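Local coordinates for protein TonB-dependent siderophore receptor (Pseudomonas aeruginosa 39016, PDB 5NEC) that probably imports iron-loaded siderophores, and perhaps siderophore-drug conjugates, across the outer membrane as a TonB-dependent beta-barrel receptor with a plug domain, at residues I281-I286 against T301-N306; T339-N344 against S368-K373; A424-V429 against T460-H465. All blocks are in the same frame, centred on the assembly; numbering follows the deposited sequence.

Contact 1 of 3, residues I281-I286 against T301-N306; sequences IDTSTI and TSRYGN
The guanidinium of Arg-303 presents its edge to Thr-285: OG1 lies only 6° out of the guanidinium plane, 2.9 Å from NE in a nearly straight hydrogen bond. NH2 of Arg-303 adds a weak bond to the same oxygen, at 3.3 Å from Thr-285 OG1, which helps to fix the rotation of the group. The methyl of Thr-283 approaches obliquely, with its CG2 3.7 Å from CD of Arg-303, so two threonines, two residues apart on strand 276-291, both touch the arginine chain from the side of their own strand. That chain leaves its strand with CG anti to the backbone N and then bends at chi3 (-73°), which swings NE over to the neighbouring strand. On the same face CG2 of Thr-285 also meets CG2 of Thr-301 at 3.9 Å, while Gly-305, opposite Thr-283, contributes backbone alone.

Beneath the side chains the two strands run antiparallel, their axes 4.7 Å apart. Three hydrogen-bonded pairs, Asp-282 with Asn-306, Ser-284 with Tyr-304 and Ile-286 with Ser-302, each exchange two N-H...O bonds. Ser-284 N to Tyr-304 O, at 2.8 Å, is almost perfectly straight. The non-hydrogen-bonded pairs between them bring alpha carbons near carbonyls, as where Arg-303 CA lies 3.3 Å from Ser-284 O.

The hairpin is one of the antiparallel units of the barrel wall. Its Arg-303 face turns toward the plug, where NH1 is hydrogen-bonded to the carbonyl of Val-108. The other face carries Tyr-304, next to a detergent molecule. There OD1 of Asp-282 bonds to both His-233 and His-231 of strand 225-238, and Ser-284 OG to His-231, whereas Ser-302 reaches Asn-344 of strand 327-354, so a further strand borders the hairpin at each edge.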
loop_
_atom_site.group_PDB
_atom_site.type_symbol
_atom_site.label_atom_id
_atom_site.label_comp_id
_atom_site.label_asym_id
_atom_site.label_seq_id
_atom_site.Cartn_x
_atom_site.Cartn_y
_atom_site.Cartn_z
ATOM N N ILE A 281 -15.753 4.246 1.557
ATOM C CA ILE A 281 -15.055 5.263 0.775
ATOM C C ILE A 281 -15.836 5.576 -0.509
ATOM O O ILE A 281 -16.356 4.679 -1.156
ATOM C CB ILE A 281 -13.572 4.937 0.481
ATOM C CG1 ILE A 281 -12.978 6.048 -0.393
ATOM C CG2 ILE A 281 -13.426 3.595 -0.185
ATOM C CD1 ILE A 281 -11.483 6.218 -0.267
ATOM N N ASP A 282 -15.950 6.873 -0.816
ATOM C CA ASP A 282 -16.536 7.399 -2.053
ATOM C C ASP A 282 -15.556 8.384 -2.677
ATOM O O ASP A 282 -15.079 9.281 -1.990
ATOM C CB ASP A 282 -17.825 8.128 -1.752
ATOM C CG ASP A 282 -18.964 7.193 -1.511
ATOM O OD1 ASP A 282 -19.424 6.606 -2.507
ATOM O OD2 ASP A 282 -19.407 7.015 -0.340
ATOM N N THR A 283 -15.250 8.215 -3.960
ATOM C CA THR A 283 -14.333 9.104 -4.675
ATOM C C THR A 283 -14.860 9.368 -6.099
ATOM O O THR A 283 -15.161 8.433 -6.847
ATOM C CB THR A 283 -12.923 8.498 -4.691
ATOM O OG1 THR A 283 -12.466 8.425 -3.350
ATOM C CG2 THR A 283 -11.927 9.352 -5.442
ATOM N N SER A 284 -15.006 10.649 -6.433
ATOM C CA SER A 284 -15.435 11.099 -7.743
ATOM C C SER A 284 -14.258 11.803 -8.358
ATOM O O SER A 284 -13.643 12.624 -7.695
ATOM C CB SER A 284 -16.590 12.080 -7.620
ATOM O OG SER A 284 -17.773 11.410 -7.246
ATOM N N THR A 285 -13.938 11.483 -9.614
ATOM C CA THR A 285 -12.820 12.116 -10.311
ATOM C C THR A 285 -13.300 12.568 -11.688
ATOM O O THR A 285 -13.980 11.813 -12.381
ATOM C CB THR A 285 -11.613 11.150 -10.446
ATOM O OG1 THR A 285 -11.262 10.650 -9.157
ATOM C CG2 THR A 285 -10.398 11.857 -11.013
ATOM N N ILE A 286 -12.947 13.795 -12.069
ATOM C CA ILE A 286 -13.295 14.377 -13.376
ATOM C C ILE A 286 -12.038 14.924 -14.009
ATOM O O ILE A 286 -11.406 15.819 -13.453
ATOM C CB ILE A 286 -14.340 15.510 -13.221
ATOM C CG1 ILE A 286 -15.670 14.893 -12.776
ATOM C CG2 ILE A 286 -14.567 16.250 -14.520
ATOM C CD1 ILE A 286 -16.615 15.844 -12.126
ATOM N N THR A 301 -7.794 18.124 -13.504
ATOM C CA THR A 301 -8.344 17.006 -12.776
ATOM C C THR A 301 -8.970 17.531 -11.496
ATOM O O THR A 301 -8.358 18.309 -10.767
ATOM C CB THR A 301 -7.248 15.984 -12.444
ATOM O OG1 THR A 301 -6.628 15.562 -13.663
ATOM C CG2 THR A 301 -7.823 14.744 -11.715
ATOM N N SER A 302 -10.201 17.108 -11.244
ATOM C CA SER A 302 -10.910 17.445 -10.028
ATOM C C SER A 302 -11.261 16.158 -9.331
ATOM O O SER A 302 -11.811 15.257 -9.956
ATOM C CB SER A 302 -12.179 18.221 -10.352
ATOM O OG SER A 302 -11.826 19.379 -11.070
ATOM N N ARG A 303 -10.926 16.068 -8.046
ATOM C CA ARG A 303 -11.315 14.935 -7.234
ATOM C C ARG A 303 -12.057 15.425 -5.979
ATOM O O ARG A 303 -11.581 16.320 -5.273
ATOM C CB ARG A 303 -10.088 14.081 -6.884
ATOM C CG ARG A 303 -10.431 12.887 -6.002
ATOM C CD ARG A 303 -9.287 11.899 -5.937
ATOM N NE ARG A 303 -9.162 11.167 -7.185
ATOM C CZ ARG A 303 -8.078 10.492 -7.570
ATOM N NH1 ARG A 303 -6.990 10.424 -6.805
ATOM N NH2 ARG A 303 -8.080 9.854 -8.739
ATOM N N TYR A 304 -13.240 14.863 -5.738
ATOM C CA TYR A 304 -13.907 14.953 -4.455
ATOM C C TYR A 304 -13.927 13.546 -3.826
ATOM O O TYR A 304 -14.341 12.575 -4.461
ATOM C CB TYR A 304 -15.327 15.501 -4.583
ATOM C CG TYR A 304 -15.972 15.676 -3.219
ATOM C CD1 TYR A 304 -15.839 16.883 -2.511
ATOM C CD2 TYR A 304 -16.651 14.625 -2.599
ATOM C CE1 TYR A 304 -16.381 17.042 -1.240
ATOM C CE2 TYR A 304 -17.192 14.777 -1.333
ATOM C CZ TYR A 304 -17.065 15.980 -0.658
ATOM O OH TYR A 304 -17.606 16.106 0.595
ATOM N N GLY A 305 -13.510 13.462 -2.564
ATOM C CA GLY A 305 -13.453 12.202 -1.823
ATOM C C GLY A 305 -14.088 12.321 -0.457
ATOM O O GLY A 305 -14.091 13.377 0.134
ATOM N N ASN A 306 -14.596 11.209 0.052
ATOM C CA ASN A 306 -15.366 11.165 1.283
ATOM C C ASN A 306 -15.172 9.777 1.912
ATOM O O ASN A 306 -15.517 8.773 1.284
ATOM C CB ASN A 306 -16.827 11.409 0.912
ATOM C CG ASN A 306 -17.780 11.200 2.062
ATOM O OD1 ASN A 306 -17.410 11.358 3.226
ATOM N ND2 ASN A 306 -18.982 10.759 1.750
#

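Contact 2 of 3, residues T339-N344 against S368-K373; sequences TTTAVN and SREDSK. With C8E ((hydroxyethyloxy)tri(ethyloxy)octane), chain C.
Glu-370 reaches across to two threonines of the facing strand. Its OE2 accepts a weak hydrogen bond from Thr-341 OG1 at 3.1 Å, and the same oxygen lies 3.4 Å from CG2 of Thr-339. With CG anti to the backbone N (chi1 168°) and a bend at chi2, the glutamate chain passes the carbonyl oxygen of Thr-340 and crosses both threonine side chains at a slant. Farther along this face CG2 of Val-343 rests 3.8 Å from CB of Ser-368.

On the other face Thr-340 and Asp-371 meet through their CB atoms, 3.8 Å apart. Arg-369, two residues back on the same strand, holds the aspartate in a salt bridge, NH1 to OD1 at 2.6 Å. Ala-342, paired with Arg-369, turns its methyl to the alkyl tail of a detergent molecule, CB to C4 3.9 Å.

These groups are positioned by an antiparallel pairing in which Thr-340 with Asp-371 and Ala-342 with Arg-369 each form two backbone bonds, Thr-340 N to Asp-371 O measuring 2.9 Å. Next to them, Thr-341 OG1 also has a weak bond with Thr-114 OG1 of the plug.

The Glu-370 face is thus mainly polar, with a carboxylate and several hydroxyls beside Val-343, while on the outer face an alkyl chain touches the alanine on the same side as an ion pair whose charges probably compensate each other.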
loop_
_atom_site.group_PDB
_atom_site.type_symbol
_atom_site.label_atom_id
_atom_site.label_comp_id
_atom_site.label_asym_id
_atom_site.label_seq_id
_atom_site.Cartn_x
_atom_site.Cartn_y
_atom_site.Cartn_z
ATOM N N THR A 339 -13.574 11.928 6.802
ATOM C CA THR A 339 -12.672 12.788 6.055
ATOM C C THR A 339 -13.287 13.156 4.712
ATOM O O THR A 339 -13.885 12.324 4.041
ATOM C CB THR A 339 -11.286 12.128 5.847
ATOM O OG1 THR A 339 -10.715 11.819 7.120
ATOM C CG2 THR A 339 -10.332 13.055 5.162
ATOM N N THR A 340 -13.114 14.415 4.340
ATOM C CA THR A 340 -13.596 14.988 3.103
ATOM C C THR A 340 -12.357 15.555 2.437
ATOM O O THR A 340 -11.532 16.159 3.113
ATOM C CB THR A 340 -14.619 16.081 3.452
ATOM O OG1 THR A 340 -15.795 15.457 3.982
ATOM C CG2 THR A 340 -15.004 16.931 2.260
ATOM N N THR A 341 -12.181 15.315 1.139
ATOM C CA THR A 341 -11.030 15.844 0.399
ATOM C C THR A 341 -11.511 16.408 -0.922
ATOM O O THR A 341 -12.317 15.782 -1.607
ATOM C CB THR A 341 -9.960 14.757 0.142
ATOM O OG1 THR A 341 -9.588 14.150 1.382
ATOM C CG2 THR A 341 -8.695 15.347 -0.493
ATOM N N ALA A 342 -11.011 17.583 -1.272
ATOM C CA ALA A 342 -11.330 18.217 -2.539
ATOM C C ALA A 342 -10.010 18.667 -3.174
ATOM O O ALA A 342 -9.254 19.408 -2.534
ATOM C CB ALA A 342 -12.258 19.390 -2.305
ATOM N N VAL A 343 -9.716 18.207 -4.397
ATOM C CA VAL A 343 -8.450 18.554 -5.075
ATOM C C VAL A 343 -8.701 19.056 -6.499
ATOM O O VAL A 343 -9.543 18.512 -7.216
ATOM C CB VAL A 343 -7.472 17.345 -5.130
ATOM C CG1 VAL A 343 -6.088 17.767 -5.615
ATOM C CG2 VAL A 343 -7.361 16.712 -3.761
ATOM N N ASN A 344 -7.986 20.099 -6.902
ATOM C CA ASN A 344 -7.923 20.476 -8.306
ATOM C C ASN A 344 -6.471 20.576 -8.752
ATOM O O ASN A 344 -5.676 21.261 -8.121
ATOM C CB ASN A 344 -8.646 21.786 -8.609
ATOM C CG ASN A 344 -8.868 21.973 -10.106
ATOM O OD1 ASN A 344 -9.777 21.389 -10.679
ATOM N ND2 ASN A 344 -8.005 22.735 -10.750
ATOM N N SER A 368 -5.848 22.068 -2.827
ATOM C CA SER A 368 -6.706 21.094 -2.132
ATOM C C SER A 368 -7.179 21.526 -0.761
ATOM O O SER A 368 -6.646 22.448 -0.172
ATOM C CB SER A 368 -6.010 19.748 -2.020
ATOM O OG SER A 368 -4.921 19.849 -1.134
ATOM N N ARG A 369 -8.199 20.838 -0.272
ATOM C CA ARG A 369 -8.807 21.112 1.022
ATOM C C ARG A 369 -9.162 19.781 1.666
ATOM O O ARG A 369 -9.906 19.017 1.068
ATOM C CB ARG A 369 -10.057 21.951 0.828
ATOM C CG ARG A 369 -10.714 22.402 2.115
ATOM C CD ARG A 369 -11.793 23.433 1.827
ATOM N NE ARG A 369 -12.383 23.981 3.047
ATOM C CZ ARG A 369 -13.279 23.354 3.817
ATOM N NH1 ARG A 369 -13.717 22.122 3.519
ATOM N NH2 ARG A 369 -13.743 23.959 4.910
ATOM N N GLU A 370 -8.609 19.492 2.845
ATOM C CA GLU A 370 -9.014 18.316 3.621
ATOM C C GLU A 370 -9.724 18.731 4.910
ATOM O O GLU A 370 -9.212 19.552 5.650
ATOM C CB GLU A 370 -7.832 17.393 3.945
ATOM C CG GLU A 370 -8.185 16.327 5.003
ATOM C CD GLU A 370 -7.473 14.987 4.858
ATOM O OE1 GLU A 370 -6.883 14.503 5.863
ATOM O OE2 GLU A 370 -7.540 14.389 3.756
ATOM N N ASP A 371 -10.905 18.151 5.143
ATOM C CA ASP A 371 -11.682 18.246 6.388
ATOM C C ASP A 371 -11.545 16.914 7.086
ATOM O O ASP A 371 -11.865 15.901 6.484
ATOM C CB ASP A 371 -13.184 18.378 6.096
ATOM C CG ASP A 371 -13.684 19.784 6.172
ATOM O OD1 ASP A 371 -13.025 20.671 5.560
ATOM O OD2 ASP A 371 -14.760 19.995 6.818
ATOM N N SER A 372 -11.122 16.880 8.337
ATOM C CA SER A 372 -11.194 15.625 9.078
ATOM C C SER A 372 -11.848 15.831 10.432
ATOM O O SER A 372 -11.702 16.876 11.053
ATOM C CB SER A 372 -9.829 14.949 9.191
ATOM O OG SER A 372 -9.008 15.621 10.090
ATOM N N LYS A 373 -12.597 14.825 10.854
ATOM C CA LYS A 373 -13.247 14.805 12.148
ATOM C C LYS A 373 -12.833 13.521 12.829
ATOM O O LYS A 373 -13.195 12.461 12.353
ATOM C CB LYS A 373 -14.759 14.845 11.969
ATOM C CG LYS A 373 -15.215 16.064 11.201
ATOM C CD LYS A 373 -16.740 16.215 11.218
ATOM C CE LYS A 373 -17.184 17.674 11.014
ATOM N NZ LYS A 373 -17.760 17.922 9.656
HETATM C C1 C8E C . -10.504 23.661 -3.242
HETATM C C2 C8E C . -10.500 22.636 -4.362
HETATM C C3 C8E C . -11.907 22.332 -4.893
HETATM C C4 C8E C . -11.933 21.105 -5.822
HETATM C C5 C8E C . -13.257 20.926 -6.586
HETATM C C6 C8E C . -13.748 19.468 -6.629
HETATM C C7 C8E C . -14.897 19.278 -7.624
HETATM C C8 C8E C . -15.574 17.919 -7.539
#

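Contact 3 of 3, residues A424-V429 against T460-H465; sequences APLNTV and TTAKNH
Pro-425 and His-465 meet at one end of a beta hairpin of the barrel wall, probably its extracellular end, since the turn joining strands 426-444 and 447-464 is short and lies at the far end. His-465 N donates to Pro-425 O at 3.0 Å, so the pairing runs on beyond the regular strands into the residues that follow and precede them. Proline has no N-H to return the bond, which makes this a single link; next to it, Ala-424 N is satisfied by the carboxylate of Asp-375.

Deeper in, two residue pairs each exchange two backbone hydrogen bonds. Asn-427 N gives a virtually linear bond (178°) to Lys-463 O, and Lys-463 N answers at 2.7 Å from Asn-427 O. Val-429 and Thr-461 do likewise, Val-429 N to Thr-461 O being 2.9 Å. The alternate residues spend their backbone groups on the flanking strands: Leu-426 and Thr-428 on strand 357-379, Ala-462 and Asn-464 on strand 471-488.

Of the polar side chains, Thr-461 OG1 bonds across to Ser-474 OG of strand 471-488, whereas Asn-464 OD1 turns to the N-H of Gly-466, two residues on. On the Leu-426 face, CD1 touches CB of Asn-464 and of Ala-462. Asn-427 brings ND2 to the edge of the His-465 ring, 3.7 Å from CD2, with the amide plane turned 64° from the ring.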
loop_
_atom_site.group_PDB
_atom_site.type_symbol
_atom_site.label_atom_id
_atom_site.label_comp_id
_atom_site.label_asym_id
_atom_site.label_seq_id
_atom_site.Cartn_x
_atom_site.Cartn_y
_atom_site.Cartn_z
ATOM N N ALA A 424 -17.044 14.371 21.000
ATOM C CA ALA A 424 -16.193 15.493 21.366
ATOM C C ALA A 424 -14.969 15.442 20.467
ATOM O O ALA A 424 -13.867 15.175 20.919
ATOM C CB ALA A 424 -15.812 15.395 22.841
ATOM N N PRO A 425 -15.164 15.709 19.168
ATOM C CA PRO A 425 -14.146 15.417 18.180
ATOM C C PRO A 425 -13.011 16.432 18.054
ATOM O O PRO A 425 -13.155 17.561 18.475
ATOM C CB PRO A 425 -14.946 15.410 16.874
ATOM C CG PRO A 425 -16.006 16.404 17.109
ATOM C CD PRO A 425 -16.352 16.333 18.556
ATOM N N LEU A 426 -11.907 16.006 17.441
ATOM C CA LEU A 426 -10.896 16.932 16.943
ATOM C C LEU A 426 -11.228 17.150 15.473
ATOM O O LEU A 426 -11.230 16.186 14.694
ATOM C CB LEU A 426 -9.482 16.362 17.099
ATOM C CG LEU A 426 -8.315 17.106 16.436
ATOM C CD1 LEU A 426 -8.143 18.497 17.029
ATOM C CD2 LEU A 426 -7.042 16.281 16.630
ATOM N N ASN A 427 -11.534 18.397 15.111
ATOM C CA ASN A 427 -11.927 18.764 13.759
ATOM C C ASN A 427 -10.841 19.603 13.126
ATOM O O ASN A 427 -10.496 20.647 13.651
ATOM C CB ASN A 427 -13.204 19.592 13.772
ATOM C CG ASN A 427 -14.417 18.801 14.209
ATOM O OD1 ASN A 427 -14.453 17.567 14.155
ATOM N ND2 ASN A 427 -15.427 19.519 14.663
ATOM N N THR A 428 -10.331 19.171 11.986
ATOM C CA THR A 428 -9.222 19.830 11.332
ATOM C C THR A 428 -9.577 20.211 9.892
ATOM O O THR A 428 -10.122 19.392 9.153
ATOM C CB THR A 428 -7.997 18.898 11.310
ATOM O OG1 THR A 428 -7.788 18.342 12.623
ATOM C CG2 THR A 428 -6.743 19.657 10.842
ATOM N N VAL A 429 -9.266 21.448 9.505
ATOM C CA VAL A 429 -9.444 21.918 8.134
ATOM C C VAL A 429 -8.070 22.299 7.576
ATOM O O VAL A 429 -7.430 23.212 8.100
ATOM C CB VAL A 429 -10.411 23.119 8.074
ATOM C CG1 VAL A 429 -10.500 23.681 6.656
ATOM C CG2 VAL A 429 -11.793 22.701 8.582
ATOM N N THR A 460 -3.470 24.964 8.210
ATOM C CA THR A 460 -4.447 24.149 8.964
ATOM C C THR A 460 -5.045 24.885 10.149
ATOM O O THR A 460 -4.405 25.718 10.756
ATOM C CB THR A 460 -3.879 22.805 9.506
ATOM O OG1 THR A 460 -2.784 23.064 10.384
ATOM C CG2 THR A 460 -3.422 21.901 8.389
ATOM N N THR A 461 -6.286 24.533 10.473
ATOM C CA THR A 461 -6.958 24.975 11.679
ATOM C C THR A 461 -7.544 23.753 12.329
ATOM O O THR A 461 -8.250 23.007 11.685
ATOM C CB THR A 461 -8.062 25.982 11.343
ATOM O OG1 THR A 461 -7.448 27.159 10.822
ATOM C CG2 THR A 461 -8.872 26.372 12.564
ATOM N N ALA A 462 -7.242 23.550 13.602
ATOM C CA ALA A 462 -7.730 22.392 14.355
ATOM C C ALA A 462 -8.575 22.904 15.509
ATOM O O ALA A 462 -8.124 23.760 16.280
ATOM C CB ALA A 462 -6.571 21.561 14.884
ATOM N N LYS A 463 -9.804 22.403 15.606
ATOM C CA LYS A 463 -10.676 22.688 16.726
ATOM C C LYS A 463 -10.850 21.421 17.531
ATOM O O LYS A 463 -11.357 20.420 17.027
ATOM C CB LYS A 463 -12.023 23.210 16.251
ATOM C CG LYS A 463 -11.939 24.630 15.779
ATOM C CD LYS A 463 -13.187 25.042 15.029
ATOM C CE LYS A 463 -13.023 26.400 14.371
ATOM N NZ LYS A 463 -14.210 27.269 14.636
ATOM N N ASN A 464 -10.429 21.473 18.789
ATOM C CA ASN A 464 -10.486 20.314 19.659
ATOM C C ASN A 464 -11.573 20.491 20.698
ATOM O O ASN A 464 -11.425 21.260 21.645
ATOM C CB ASN A 464 -9.144 20.120 20.344
ATOM C CG ASN A 464 -9.076 18.845 21.143
ATOM O OD1 ASN A 464 -9.919 17.957 21.027
ATOM N ND2 ASN A 464 -8.066 18.752 21.975
ATOM N N HIS A 465 -12.656 19.749 20.521
ATOM C CA HIS A 465 -13.771 19.721 21.468
ATOM C C HIS A 465 -13.546 18.687 22.583
ATOM O O HIS A 465 -14.407 18.538 23.459
ATOM C CB HIS A 465 -15.098 19.466 20.707
ATOM C CG HIS A 465 -15.354 20.471 19.617
ATOM N ND1 HIS A 465 -15.788 21.759 19.866
ATOM C CD2 HIS A 465 -15.169 20.392 18.282
ATOM C CE1 HIS A 465 -15.872 22.424 18.732
ATOM N NE2 HIS A 465 -15.513 21.614 17.753
#

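In the fold
The three contacts are successive hairpins of one barrel wall, stitched side by side. Contacts 1 and 2 have centres 10 Å apart and share a strand boundary, where Gly-305 N probably bonds to Thr-341 O (2.8 Å) and Tyr-304 OH packs on Thr-340 CG2. Contact 2 passes to contact 3, 14 Å away between centres, through a probable bond of Ser-372 N with Thr-428 O, also 2.8 Å. Contacts 1 and 3 do not touch, their nearest atoms being about 12 Å apart. Detergent borders the outward face at contacts 1 and 2, but lies about 10 Å from the Val-429 side chain of contact 3; plug residues meet the inward face of the first two.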